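Immunoreactive 84kD antigen PG93 (Porphyromonas gingivalis, PDB 5M11) is an essential cell-surface component of the type IX secretion system, built largely of beta-propeller blades and binding zinc and calcium ions. Local coordinates at residues I533-V538 with T591-D596; G551-Y556 with P568-P573; T608-L613 with N634-L639. All blocks are in the same frame, centred on the assembly; numbering follows the deposited sequence.

Contact 1 (I533-V538 with T591-D596)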
loop_
_atom_site.group_PDB
_atom_site.type_symbol
_atom_site.label_atom_id
_atom_site.label_comp_id
_atom_site.label_asym_id
_atom_site.label_seq_id
_atom_site.Cartn_x
_atom_site.Cartn_y
_atom_site.Cartn_z
ATOM N N ILE A 533 -4.439 -23.413 0.215
ATOM C CA ILE A 533 -3.015 -23.168 0.492
ATOM C C ILE A 533 -2.623 -21.922 -0.283
ATOM O O ILE A 533 -2.716 -21.916 -1.512
ATOM C CB ILE A 533 -2.117 -24.384 0.124
ATOM C CG1 ILE A 533 -2.587 -25.694 0.796
ATOM C CG2 ILE A 533 -0.633 -24.089 0.410
ATOM C CD1 ILE A 533 -2.554 -25.708 2.333
ATOM N N TYR A 534 -2.232 -20.851 0.423
ATOM C CA TYR A 534 -1.928 -19.576 -0.240
ATOM C C TYR A 534 -0.451 -19.329 -0.404
ATOM O O TYR A 534 -0.064 -18.694 -1.383
ATOM C CB TYR A 534 -2.548 -18.392 0.521
ATOM C CG TYR A 534 -4.042 -18.486 0.743
ATOM C CD1 TYR A 534 -4.932 -18.380 -0.323
ATOM C CD2 TYR A 534 -4.567 -18.629 2.021
ATOM C CE1 TYR A 534 -6.311 -18.446 -0.123
ATOM C CE2 TYR A 534 -5.944 -18.712 2.232
ATOM C CZ TYR A 534 -6.813 -18.616 1.156
ATOM O OH TYR A 534 -8.172 -18.705 1.348
ATOM N N ALA A 535 0.364 -19.807 0.547
ATOM C CA ALA A 535 1.804 -19.597 0.556
ATOM C C ALA A 535 2.565 -20.873 0.843
ATOM O O ALA A 535 2.038 -21.737 1.534
ATOM C CB ALA A 535 2.147 -18.555 1.604
ATOM N N MET A 536 3.821 -20.970 0.337
ATOM C CA MET A 536 4.785 -22.086 0.492
ATOM C C MET A 536 6.220 -21.578 0.546
ATOM O O MET A 536 6.567 -20.705 -0.252
ATOM C CB MET A 536 4.687 -23.055 -0.677
ATOM C CG MET A 536 3.452 -23.858 -0.681
ATOM S SD MET A 536 3.405 -24.814 -2.189
ATOM C CE MET A 536 2.015 -25.644 -1.887
ATOM N N ALA A 537 7.065 -22.132 1.445
ATOM C CA ALA A 537 8.460 -21.707 1.578
ATOM C C ALA A 537 9.337 -22.835 2.024
ATOM O O ALA A 537 8.968 -23.534 2.964
ATOM C CB ALA A 537 8.565 -20.566 2.583
ATOM N N VAL A 538 10.524 -22.992 1.413
ATOM C CA VAL A 538 11.451 -24.040 1.846
ATOM C C VAL A 538 12.477 -23.422 2.839
ATOM O O VAL A 538 13.152 -22.429 2.535
ATOM C CB VAL A 538 12.095 -24.868 0.686
ATOM C CG1 VAL A 538 13.270 -24.170 0.022
ATOM C CG2 VAL A 538 12.484 -26.269 1.163
ATOM N N THR A 591 -1.044 -15.209 3.817
ATOM C CA THR A 591 -0.868 -14.821 2.415
ATOM C C THR A 591 0.576 -15.074 1.917
ATOM O O THR A 591 0.751 -15.486 0.765
ATOM C CB THR A 591 -1.262 -13.358 2.246
ATOM O OG1 THR A 591 -0.491 -12.588 3.157
ATOM C CG2 THR A 591 -2.731 -13.113 2.527
ATOM N N ASP A 592 1.605 -14.825 2.764
ATOM C CA ASP A 592 3.000 -15.063 2.368
ATOM C C ASP A 592 3.877 -15.492 3.536
ATOM O O ASP A 592 3.572 -15.211 4.705
ATOM C CB ASP A 592 3.639 -13.844 1.659
ATOM C CG ASP A 592 4.576 -14.219 0.499
ATOM O OD1 ASP A 592 4.765 -15.439 0.246
ATOM O OD2 ASP A 592 5.086 -13.298 -0.178
ATOM N N ILE A 593 4.967 -16.208 3.192
ATOM C CA ILE A 593 6.006 -16.714 4.102
ATOM C C ILE A 593 7.371 -16.483 3.429
ATOM O O ILE A 593 7.557 -16.817 2.258
ATOM C CB ILE A 593 5.822 -18.223 4.550
ATOM C CG1 ILE A 593 4.380 -18.530 5.001
ATOM C CG2 ILE A 593 6.821 -18.615 5.661
ATOM C CD1 ILE A 593 3.907 -19.891 4.693
ATOM N N VAL A 594 8.319 -15.942 4.204
ATOM C CA VAL A 594 9.707 -15.683 3.834
ATOM C C VAL A 594 10.582 -16.222 4.988
ATOM O O VAL A 594 10.153 -16.164 6.143
ATOM C CB VAL A 594 9.883 -14.185 3.524
ATOM C CG1 VAL A 594 11.275 -13.678 3.862
ATOM C CG2 VAL A 594 9.542 -13.910 2.071
ATOM N N VAL A 595 11.758 -16.818 4.674
ATOM C CA VAL A 595 12.631 -17.429 5.688
ATOM C C VAL A 595 13.996 -16.686 5.808
ATOM O O VAL A 595 14.726 -16.504 4.819
ATOM C CB VAL A 595 12.823 -18.954 5.433
ATOM C CG1 VAL A 595 13.754 -19.582 6.467
ATOM C CG2 VAL A 595 11.482 -19.689 5.416
ATOM N N ASP A 596 14.313 -16.298 7.062
ATOM C CA ASP A 596 15.523 -15.631 7.570
ATOM C C ASP A 596 16.813 -16.391 7.316
ATOM O O ASP A 596 16.812 -17.597 7.093
ATOM C CB ASP A 596 15.420 -15.513 9.121
ATOM C CG ASP A 596 15.137 -14.144 9.701
ATOM O OD1 ASP A 596 14.810 -13.221 8.917
ATOM O OD2 ASP A 596 15.236 -13.989 10.951
#
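The methyl groups of A535 and A537 pack on I593 and V595. CB of A535 lies 3.8 Å from I593 CD1. CB of A537 lies 4.0 Å from I593 CG2 and 4.2 Å from V595 CG2. The first torsion of I593 (chi1 -47°) sets CG1 beside the backbone N and CG2 beside the carbonyl carbon. The two branches therefore fork, CG1 with its CD1 reaching A535 and CG2 reaching A537. The small alanine side chains are consistent with the close approach of the short strand segments, axes 5.3 Å apart.

Contacts with the backbone add to this. A535 CB sits 3.5 Å from T591 O, and it also rests over the CA of D592. A537 CB approaches the carbonyl oxygen of I593.

The two strands run nearly parallel, 7° apart, yet no hydrogen bond joins them. They are the first strands of adjacent beta-propeller blades, whose sheets pack face to face. Each bonds instead to the second strand of its own blade, and each has a classic beta bulge. Y534 and A535 both face G547, and T591 and D592 both face A604.

Two polar bonds link the 591-596 segment to the following blade. T591 OG1 is hydrogen-bonded to I636 O, and D592 OD2 accepts the backbone N-H of L639. D592 OD2 also bonds a glycerol, likely a crystallisation additive. OD1 of D592 takes a weak, bent bond from I593 N, at 3.1 Å and 139°. D592 is seen as a zinc ligand in this protein, although that site is not bound to this chain here. The side chain of D592 lies about 4 Å from a modelled zinc ion and about 5 Å from that of E318, another ligand of the same site.

Contact 2 (G551-Y556 with P568-P573); sequences GIFGVY and PIAVRP
F553 reaches V571, R572 and A570 in turn along its length. CB lies 3.4 Å from V571 O and 3.9 Å from R572 CG. CG stands between the backbone N and the carbonyl carbon (chi1 49°), which swings the ring off the strand on the A570 side. CD1 then meets A570 CB at 3.7 Å, at an oblique approach. Farther out, the ring leaves the 568-573 segment. CZ meets I533 CD1, and the ring lies against that of H530, the two planes about 20° apart. M546 and S548 of strand 544-548 also touch this phenyl group.

Strands 551-555 and 570-575 are the third and fourth strands of one antiparallel propeller blade. They are joined by the connection between Y556 and P568. Their pairing is short here, and residues 570-571 form a weakly bonded strand. G554 and V571 form the hydrogen-bonded pair, with G554 N to V571 O at 3.1 Å and V571 N to G554 O at 2.9 Å. V571 O is approached by F553 CA as well.

Apolar side chains pack around this pair. Near the connection, V555 CG1 lies 3.5 Å from I569 O and 4.1 Å from P568 CB; V555 and P568 cross obliquely. The Y556 ring brings CD2 to V571 CG2 at 4.2 Å, and G554 O lies in the plane of that ring at its edge. At the other end, I552 CG2 packs on P573 CG, and P573 CD lies against I552 O. The R572 chain bends at its third torsion, and its guanidinium forms a salt bridge through NH2 with D586.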
loop_
_atom_site.group_PDB
_atom_site.type_symbol
_atom_site.label_atom_id
_atom_site.label_comp_id
_atom_site.label_asym_id
_atom_site.label_seq_id
_atom_site.Cartn_x
_atom_site.Cartn_y
_atom_site.Cartn_z
ATOM N N GLY A 551 -4.190 -21.109 9.137
ATOM C CA GLY A 551 -2.872 -20.898 9.725
ATOM C C GLY A 551 -1.695 -21.471 8.963
ATOM O O GLY A 551 -1.776 -21.722 7.756
ATOM N N ILE A 552 -0.582 -21.680 9.676
ATOM C CA ILE A 552 0.661 -22.179 9.093
ATOM C C ILE A 552 0.954 -23.625 9.583
ATOM O O ILE A 552 0.490 -24.014 10.653
ATOM C CB ILE A 552 1.802 -21.165 9.427
ATOM C CG1 ILE A 552 2.953 -21.268 8.404
ATOM C CG2 ILE A 552 2.292 -21.258 10.898
ATOM C CD1 ILE A 552 4.002 -20.147 8.476
ATOM N N PHE A 553 1.707 -24.408 8.770
ATOM C CA PHE A 553 2.127 -25.805 9.034
ATOM C C PHE A 553 3.218 -26.254 8.052
ATOM O O PHE A 553 3.174 -25.899 6.869
ATOM C CB PHE A 553 0.945 -26.808 9.010
ATOM C CG PHE A 553 0.011 -26.717 7.826
ATOM C CD1 PHE A 553 0.240 -27.466 6.680
ATOM C CD2 PHE A 553 -1.109 -25.891 7.866
ATOM C CE1 PHE A 553 -0.631 -27.385 5.592
ATOM C CE2 PHE A 553 -1.963 -25.795 6.767
ATOM C CZ PHE A 553 -1.725 -26.548 5.643
ATOM N N GLY A 554 4.175 -27.026 8.555
ATOM C CA GLY A 554 5.307 -27.488 7.758
ATOM C C GLY A 554 5.530 -28.986 7.628
ATOM O O GLY A 554 5.360 -29.759 8.590
ATOM N N VAL A 555 5.948 -29.396 6.412
ATOM C CA VAL A 555 6.284 -30.774 6.076
ATOM C C VAL A 555 7.799 -30.910 6.215
ATOM O O VAL A 555 8.538 -30.223 5.509
ATOM C CB VAL A 555 5.780 -31.198 4.664
ATOM C CG1 VAL A 555 6.073 -32.674 4.394
ATOM C CG2 VAL A 555 4.294 -30.913 4.499
ATOM N N TYR A 556 8.264 -31.778 7.125
ATOM C CA TYR A 556 9.697 -32.013 7.298
ATOM C C TYR A 556 10.195 -32.953 6.156
ATOM O O TYR A 556 9.380 -33.647 5.527
ATOM C CB TYR A 556 9.967 -32.563 8.709
ATOM C CG TYR A 556 9.988 -31.474 9.762
ATOM C CD1 TYR A 556 11.145 -31.199 10.486
ATOM C CD2 TYR A 556 8.867 -30.676 9.995
ATOM C CE1 TYR A 556 11.178 -30.175 11.438
ATOM C CE2 TYR A 556 8.893 -29.642 10.932
ATOM C CZ TYR A 556 10.051 -29.393 11.649
ATOM O OH TYR A 556 10.077 -28.367 12.561
ATOM N N PRO A 568 2.169 -37.332 3.048
ATOM C CA PRO A 568 3.036 -36.435 3.835
ATOM C C PRO A 568 2.399 -35.898 5.109
ATOM O O PRO A 568 1.222 -35.520 5.121
ATOM C CB PRO A 568 3.369 -35.288 2.866
ATOM C CG PRO A 568 2.479 -35.488 1.663
ATOM C CD PRO A 568 2.176 -36.955 1.622
ATOM N N ILE A 569 3.199 -35.907 6.189
ATOM C CA ILE A 569 2.827 -35.416 7.508
ATOM C C ILE A 569 3.221 -33.930 7.619
ATOM O O ILE A 569 4.377 -33.551 7.378
ATOM C CB ILE A 569 3.437 -36.278 8.645
ATOM C CG1 ILE A 569 3.010 -37.759 8.521
ATOM C CG2 ILE A 569 3.083 -35.706 10.030
ATOM C CD1 ILE A 569 4.051 -38.782 8.963
ATOM N N ALA A 570 2.205 -33.103 7.966
ATOM C CA ALA A 570 2.255 -31.664 8.234
ATOM C C ALA A 570 2.234 -31.445 9.722
ATOM O O ALA A 570 1.451 -32.084 10.427
ATOM C CB ALA A 570 1.070 -30.967 7.591
ATOM N N VAL A 571 3.125 -30.581 10.209
ATOM C CA VAL A 571 3.237 -30.256 11.633
ATOM C C VAL A 571 2.672 -28.856 11.878
ATOM O O VAL A 571 3.201 -27.872 11.330
ATOM C CB VAL A 571 4.702 -30.369 12.155
ATOM C CG1 VAL A 571 4.803 -29.968 13.626
ATOM C CG2 VAL A 571 5.286 -31.762 11.927
ATOM N N ARG A 572 1.599 -28.768 12.695
ATOM C CA ARG A 572 1.012 -27.484 13.099
ATOM C C ARG A 572 1.778 -27.028 14.341
ATOM O O ARG A 572 1.807 -27.765 15.335
ATOM C CB ARG A 572 -0.502 -27.565 13.342
ATOM C CG ARG A 572 -1.315 -27.699 12.071
ATOM C CD ARG A 572 -2.797 -27.629 12.361
ATOM N NE ARG A 572 -3.262 -26.243 12.417
ATOM C CZ ARG A 572 -4.540 -25.884 12.466
ATOM N NH1 ARG A 572 -5.499 -26.803 12.468
ATOM N NH2 ARG A 572 -4.870 -24.601 12.505
ATOM N N PRO A 573 2.509 -25.888 14.258
ATOM C CA PRO A 573 3.337 -25.458 15.393
ATOM C C PRO A 573 2.519 -25.236 16.656
ATOM O O PRO A 573 1.385 -24.760 16.589
ATOM C CB PRO A 573 3.972 -24.153 14.896
ATOM C CG PRO A 573 3.887 -24.212 13.433
ATOM C CD PRO A 573 2.614 -24.931 13.140
#

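Contact 3 (T608-L613 with N634-L639); sequences TGLYLL and NNILSL
This contact joins two successive beta-propeller blades. Strand 610-613 is the third strand of one blade, and strand 636-642 is the first strand of the next. The turn before each strand supplies the polar part. G609 N donates to N634 O at 3.1 Å, with an N-H...O angle of 152°. The N-H lies in the carbonyl plane, on a lone pair, with a C=O...N angle of 123°. This is the one hydrogen bond between the segments. G609 has positive phi, a backbone shape that glycine adopts easily, and its other backbone end is held too, since G609 O accepts a bond from T605 OG1.

N634 sits alongside this bond, its CB 3.8 Å from G609 N. Its amide faces other partners. OD1 accepts the N-H of V626 and ND2 donates to E627 OE1, so both ends of the amide have partners, consistent with this orientation.

Apolar contacts follow. The CD1 methyl of I636 comes end-on to the backbone at G609, 3.3 Å from G609 O. The same methyl meets L610 CB at 3.7 Å. The CG of L610 is anti to the backbone N (chi1 -178°), which carries its branches to L639. There L610 CD1 lies 3.8 Å from L639 CD2 and 4.1 Å from L639 CD1, the two leucines meeting at a slant. W602 and A604 of strand 601-606 touch these side chains from the same blade as L610, and I650 touches I636 and L639 from theirs. Aliphatic side chains thus pack between two twisted sheets, while a single backbone bond ties the two turns. Such face-to-face packing of adjacent sheets is typical of the beta-propeller.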
loop_
_atom_site.group_PDB
_atom_site.type_symbol
_atom_site.label_atom_id
_atom_site.label_comp_id
_atom_site.label_asym_id
_atom_site.label_seq_id
_atom_site.Cartn_x
_atom_site.Cartn_y
_atom_site.Cartn_z
ATOM N N THR A 608 -4.264 -9.574 10.347
ATOM C CA THR A 608 -3.718 -9.605 11.724
ATOM C C THR A 608 -2.229 -9.130 11.787
ATOM O O THR A 608 -1.523 -9.380 12.773
ATOM C CB THR A 608 -3.902 -11.000 12.382
ATOM O OG1 THR A 608 -3.150 -11.985 11.669
ATOM C CG2 THR A 608 -5.363 -11.420 12.502
ATOM N N GLY A 609 -1.790 -8.431 10.748
ATOM C CA GLY A 609 -0.448 -7.877 10.676
ATOM C C GLY A 609 0.630 -8.836 10.225
ATOM O O GLY A 609 0.373 -9.766 9.457
ATOM N N LEU A 610 1.861 -8.567 10.691
ATOM C CA LEU A 610 3.085 -9.298 10.380
ATOM C C LEU A 610 3.617 -10.013 11.614
ATOM O O LEU A 610 3.694 -9.428 12.687
ATOM C CB LEU A 610 4.149 -8.303 9.831
ATOM C CG LEU A 610 5.515 -8.868 9.378
ATOM C CD1 LEU A 610 5.427 -9.473 8.012
ATOM C CD2 LEU A 610 6.583 -7.788 9.394
ATOM N N TYR A 611 4.045 -11.260 11.435
ATOM C CA TYR A 611 4.617 -12.070 12.508
ATOM C C TYR A 611 6.020 -12.516 12.181
ATOM O O TYR A 611 6.336 -12.754 11.018
ATOM C CB TYR A 611 3.764 -13.324 12.747
ATOM C CG TYR A 611 2.388 -13.055 13.303
ATOM C CD1 TYR A 611 2.163 -13.032 14.674
ATOM C CD2 TYR A 611 1.292 -12.906 12.457
ATOM C CE1 TYR A 611 0.886 -12.845 15.192
ATOM C CE2 TYR A 611 0.013 -12.702 12.964
ATOM C CZ TYR A 611 -0.182 -12.649 14.334
ATOM O OH TYR A 611 -1.436 -12.412 14.845
ATOM N N LEU A 612 6.843 -12.671 13.218
ATOM C CA LEU A 612 8.186 -13.223 13.125
ATOM C C LEU A 612 8.177 -14.434 14.013
ATOM O O LEU A 612 7.935 -14.288 15.209
ATOM C CB LEU A 612 9.280 -12.200 13.524
ATOM C CG LEU A 612 10.722 -12.737 13.772
ATOM C CD1 LEU A 612 11.313 -13.428 12.544
ATOM C CD2 LEU A 612 11.640 -11.621 14.209
ATOM N N LEU A 613 8.362 -15.625 13.441
ATOM C CA LEU A 613 8.350 -16.875 14.212
ATOM C C LEU A 613 9.746 -17.507 14.273
ATOM O O LEU A 613 10.588 -17.215 13.429
ATOM C CB LEU A 613 7.338 -17.881 13.621
ATOM C CG LEU A 613 5.893 -17.404 13.397
ATOM C CD1 LEU A 613 5.069 -18.481 12.723
ATOM C CD2 LEU A 613 5.228 -16.975 14.701
ATOM N N ASN A 634 -2.961 -3.920 8.182
ATOM C CA ASN A 634 -2.913 -5.266 8.777
ATOM C C ASN A 634 -3.121 -6.346 7.693
ATOM O O ASN A 634 -2.868 -7.520 7.958
ATOM C CB ASN A 634 -3.956 -5.432 9.900
ATOM C CG ASN A 634 -3.690 -4.632 11.157
ATOM O OD1 ASN A 634 -2.542 -4.414 11.560
ATOM N ND2 ASN A 634 -4.760 -4.224 11.837
ATOM N N ASN A 635 -3.596 -5.948 6.484
ATOM C CA ASN A 635 -3.797 -6.850 5.356
ATOM C C ASN A 635 -2.571 -6.738 4.426
ATOM O O ASN A 635 -2.426 -5.762 3.676
ATOM C CB ASN A 635 -5.131 -6.574 4.632
ATOM C CG ASN A 635 -5.456 -7.483 3.450
ATOM O OD1 ASN A 635 -4.747 -8.459 3.122
ATOM N ND2 ASN A 635 -6.552 -7.170 2.771
ATOM N N ILE A 636 -1.664 -7.741 4.543
ATOM C CA ILE A 636 -0.416 -7.869 3.789
ATOM C C ILE A 636 -0.630 -8.897 2.690
ATOM O O ILE A 636 -1.047 -10.015 2.970
ATOM C CB ILE A 636 0.791 -8.239 4.707
ATOM C CG1 ILE A 636 0.841 -7.348 5.970
ATOM C CG2 ILE A 636 2.136 -8.202 3.915
ATOM C CD1 ILE A 636 1.692 -7.885 7.077
ATOM N N LEU A 637 -0.326 -8.516 1.450
ATOM C CA LEU A 637 -0.530 -9.326 0.251
ATOM C C LEU A 637 0.706 -10.122 -0.155
ATOM O O LEU A 637 0.564 -11.224 -0.702
ATOM C CB LEU A 637 -0.955 -8.401 -0.911
ATOM C CG LEU A 637 -2.466 -8.186 -1.075
ATOM C CD1 LEU A 637 -3.041 -7.291 0.014
ATOM C CD2 LEU A 637 -2.781 -7.620 -2.435
ATOM N N SER A 638 1.914 -9.543 0.086
ATOM C CA SER A 638 3.202 -10.134 -0.269
ATOM C C SER A 638 4.356 -9.715 0.669
ATOM O O SER A 638 4.252 -8.741 1.416
ATOM C CB SER A 638 3.560 -9.764 -1.704
ATOM O OG SER A 638 3.525 -8.362 -1.910
ATOM N N LEU A 639 5.457 -10.486 0.600
ATOM C CA LEU A 639 6.741 -10.326 1.288
ATOM C C LEU A 639 7.929 -10.611 0.303
ATOM O O LEU A 639 7.749 -11.287 -0.725
ATOM C CB LEU A 639 6.835 -11.265 2.516
ATOM C CG LEU A 639 5.967 -10.982 3.752
ATOM C CD1 LEU A 639 6.222 -12.003 4.828
ATOM C CD2 LEU A 639 6.169 -9.561 4.307
#

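The three contacts lie in the last three blades of what appears to be the second propeller, in the order 533-583, 589-624 and 636-660. Contact 1 joins the first two of these and contact 3 the last two; the centres of contacts 1 and 3 are 11 Å apart. Contact 2 lies within the first blade, its centre 12 Å from contact 1 and 19 Å from contact 3. Along the chain it is nested inside the loop closed by contact 1; contact 3 follows. I593 CD1 packs on I552 CD1, tying contacts 1 and 2. N-terminal strand 13-16 completes the 636-660 sheet, consistent with ring closure in many propellers; the chain then continues to a C-terminal sheet.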